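PDB 2F5K: mortality factor 4-like protein 1 from Homo sapiens, which probably reads chromatin marks in gene regulation, its chromo domain binding methylated histone H3. Local coordinates for residues H33-Y38 with K90-Q95. Residues are numbered along the deposited sequence; the frame is centred on the assembly and turned at random.
Sequences HGPLLY and KANQEQ
The amide plane of N92 meets L36 and P35 on one face only: both leucine methyls and the proline CG lie over that face, none of them at an edge. The opposite face turns to the side of its own helix where Q95, one turn further on, lies. This is where the C-terminal helix 79-98 of the chromo barrel, an SH3-like fold, passes the turn joining strands 28-32 and 37-48, and it illustrates how a polar side chain can pack through its flat side, without a polar bond to the opposing segment. The two methyls of L36 divide the work. CD1 sits over the carbonyl end, 3.8 Å from N92 OD1, while CD2 presses on the stem, 3.6 Å from N92 CB. N92 reaches across the gap because its CG stands anti to the backbone N (chi1 -178°), extending the amide from the helix toward the turn, where the leucine side chain crosses it at roughly a right angle. The turn is itself drawn together by a backbone hydrogen bond from H33 N to L36 O, 3.1 Å long. The interface is small, burying 107 Å² in all, and lies at the surface; beside it, Q85 of the same helix gives its NE2 to L37 O. On the barrel side, the rings of H33 and Y38 meet W61, consistent with an aromatic methyl-lysine cage as in related chromo domains. At the far end of the amide, P35 CG rests above the nitrogen, 4.0 Å from N92 ND2.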
loop_
_atom_site.group_PDB
_atom_site.type_symbol
_atom_site.label_atom_id
_atom_site.label_comp_id
_atom_site.label_asym_id
_atom_site.label_seq_id
_atom_site.Cartn_x
_atom_site.Cartn_y
_atom_site.Cartn_z
ATOM N N HIS A 33 4.718 -1.570 -1.997
ATOM C CA HIS A 33 4.954 -2.710 -2.840
ATOM C C HIS A 33 6.453 -3.011 -2.884
ATOM O O HIS A 33 6.921 -3.969 -2.259
ATOM C CB HIS A 33 4.357 -2.515 -4.237
ATOM C CG HIS A 33 4.666 -3.642 -5.165
ATOM N ND1 HIS A 33 5.438 -3.486 -6.299
ATOM C CD2 HIS A 33 4.316 -4.951 -5.120
ATOM C CE1 HIS A 33 5.542 -4.649 -6.917
ATOM N NE2 HIS A 33 4.869 -5.554 -6.223
ATOM N N GLY A 34 7.227 -2.218 -3.596
ATOM C CA GLY A 34 8.665 -2.433 -3.457
ATOM C C GLY A 34 9.134 -1.435 -2.396
ATOM O O GLY A 34 8.650 -1.448 -1.262
ATOM N N PRO A 35 10.046 -0.558 -2.792
ATOM C CA PRO A 35 10.490 0.564 -1.966
ATOM C C PRO A 35 9.556 1.744 -2.206
ATOM O O PRO A 35 9.847 2.863 -1.815
ATOM C CB PRO A 35 11.840 0.902 -2.587
ATOM C CG PRO A 35 11.530 0.716 -4.082
ATOM C CD PRO A 35 10.742 -0.589 -4.097
ATOM N N LEU A 36 8.444 1.491 -2.870
ATOM C CA LEU A 36 7.543 2.550 -3.272
ATOM C C LEU A 36 6.134 2.402 -2.717
ATOM O O LEU A 36 5.677 1.304 -2.422
ATOM C CB LEU A 36 7.477 2.580 -4.802
ATOM C CG LEU A 36 8.731 3.118 -5.465
ATOM C CD1 LEU A 36 8.468 3.237 -6.937
ATOM C CD2 LEU A 36 9.146 4.480 -4.904
ATOM N N LEU A 37 5.440 3.524 -2.623
ATOM C CA LEU A 37 4.051 3.555 -2.177
ATOM C C LEU A 37 3.094 3.776 -3.360
ATOM O O LEU A 37 3.325 4.629 -4.187
ATOM C CB LEU A 37 3.855 4.668 -1.149
ATOM C CG LEU A 37 4.051 4.276 0.309
ATOM C CD1 LEU A 37 4.042 5.523 1.175
ATOM C CD2 LEU A 37 2.975 3.308 0.773
ATOM N N TYR A 38 1.995 3.042 -3.424
ATOM C CA TYR A 38 1.050 3.256 -4.529
ATOM C C TYR A 38 -0.355 3.509 -4.046
ATOM O O TYR A 38 -0.778 3.007 -3.013
ATOM C CB TYR A 38 1.014 2.028 -5.458
ATOM C CG TYR A 38 2.361 1.656 -6.017
ATOM C CD1 TYR A 38 3.241 0.854 -5.291
ATOM C CD2 TYR A 38 2.764 2.105 -7.261
ATOM C CE1 TYR A 38 4.472 0.528 -5.776
ATOM C CE2 TYR A 38 4.009 1.761 -7.769
ATOM C CZ TYR A 38 4.846 0.978 -7.013
ATOM O OH TYR A 38 6.061 0.640 -7.500
ATOM N N LYS A 90 11.069 10.349 -5.196
ATOM C CA LYS A 90 12.312 11.046 -5.514
ATOM C C LYS A 90 13.540 10.253 -5.067
ATOM O O LYS A 90 14.553 10.193 -5.769
ATOM C CB LYS A 90 12.311 12.457 -4.903
ATOM C CG LYS A 90 13.664 13.145 -4.803
ATOM C CD LYS A 90 13.473 14.569 -4.233
ATOM C CE LYS A 90 14.766 15.144 -3.662
ATOM N NZ LYS A 90 14.526 16.243 -2.692
ATOM N N ALA A 91 13.475 9.665 -3.884
ATOM C CA ALA A 91 14.597 8.856 -3.448
ATOM C C ALA A 91 14.819 7.748 -4.477
ATOM O O ALA A 91 15.926 7.581 -4.965
ATOM C CB ALA A 91 14.346 8.269 -2.070
ATOM N N ASN A 92 13.756 7.010 -4.810
ATOM C CA ASN A 92 13.848 5.952 -5.815
ATOM C C ASN A 92 14.367 6.547 -7.117
ATOM O O ASN A 92 15.350 6.068 -7.673
ATOM C CB ASN A 92 12.497 5.259 -6.038
ATOM C CG ASN A 92 12.571 4.110 -7.069
ATOM O OD1 ASN A 92 11.936 4.156 -8.119
ATOM N ND2 ASN A 92 13.337 3.075 -6.752
ATOM N N GLN A 93 13.720 7.614 -7.585
ATOM C CA GLN A 93 14.150 8.260 -8.814
ATOM C C GLN A 93 15.633 8.583 -8.745
ATOM O O GLN A 93 16.332 8.562 -9.768
ATOM C CB GLN A 93 13.302 9.500 -9.133
ATOM C CG GLN A 93 11.976 9.134 -9.815
ATOM C CD GLN A 93 10.800 10.070 -9.472
ATOM O OE1 GLN A 93 10.909 11.299 -9.600
ATOM N NE2 GLN A 93 9.666 9.481 -9.053
ATOM N N GLU A 94 16.121 8.852 -7.538
ATOM C CA GLU A 94 17.538 9.145 -7.379
ATOM C C GLU A 94 18.350 7.875 -7.540
ATOM O O GLU A 94 19.489 7.912 -7.983
ATOM C CB GLU A 94 17.843 9.883 -6.066
ATOM C CG GLU A 94 17.783 11.400 -6.235
ATOM C CD GLU A 94 17.803 12.200 -4.934
ATOM O OE1 GLU A 94 18.587 11.872 -4.017
ATOM O OE2 GLU A 94 17.042 13.187 -4.843
ATOM N N GLN A 95 17.751 6.744 -7.211
ATOM C CA GLN A 95 18.451 5.477 -7.379
ATOM C C GLN A 95 18.527 5.102 -8.856
ATOM O O GLN A 95 19.567 4.650 -9.328
ATOM C CB GLN A 95 17.796 4.348 -6.574
ATOM C CG GLN A 95 18.522 3.020 -6.732
ATOM C CD GLN A 95 17.706 1.833 -6.272
ATOM O OE1 GLN A 95 17.105 1.136 -7.085
ATOM N NE2 GLN A 95 17.696 1.587 -4.966
#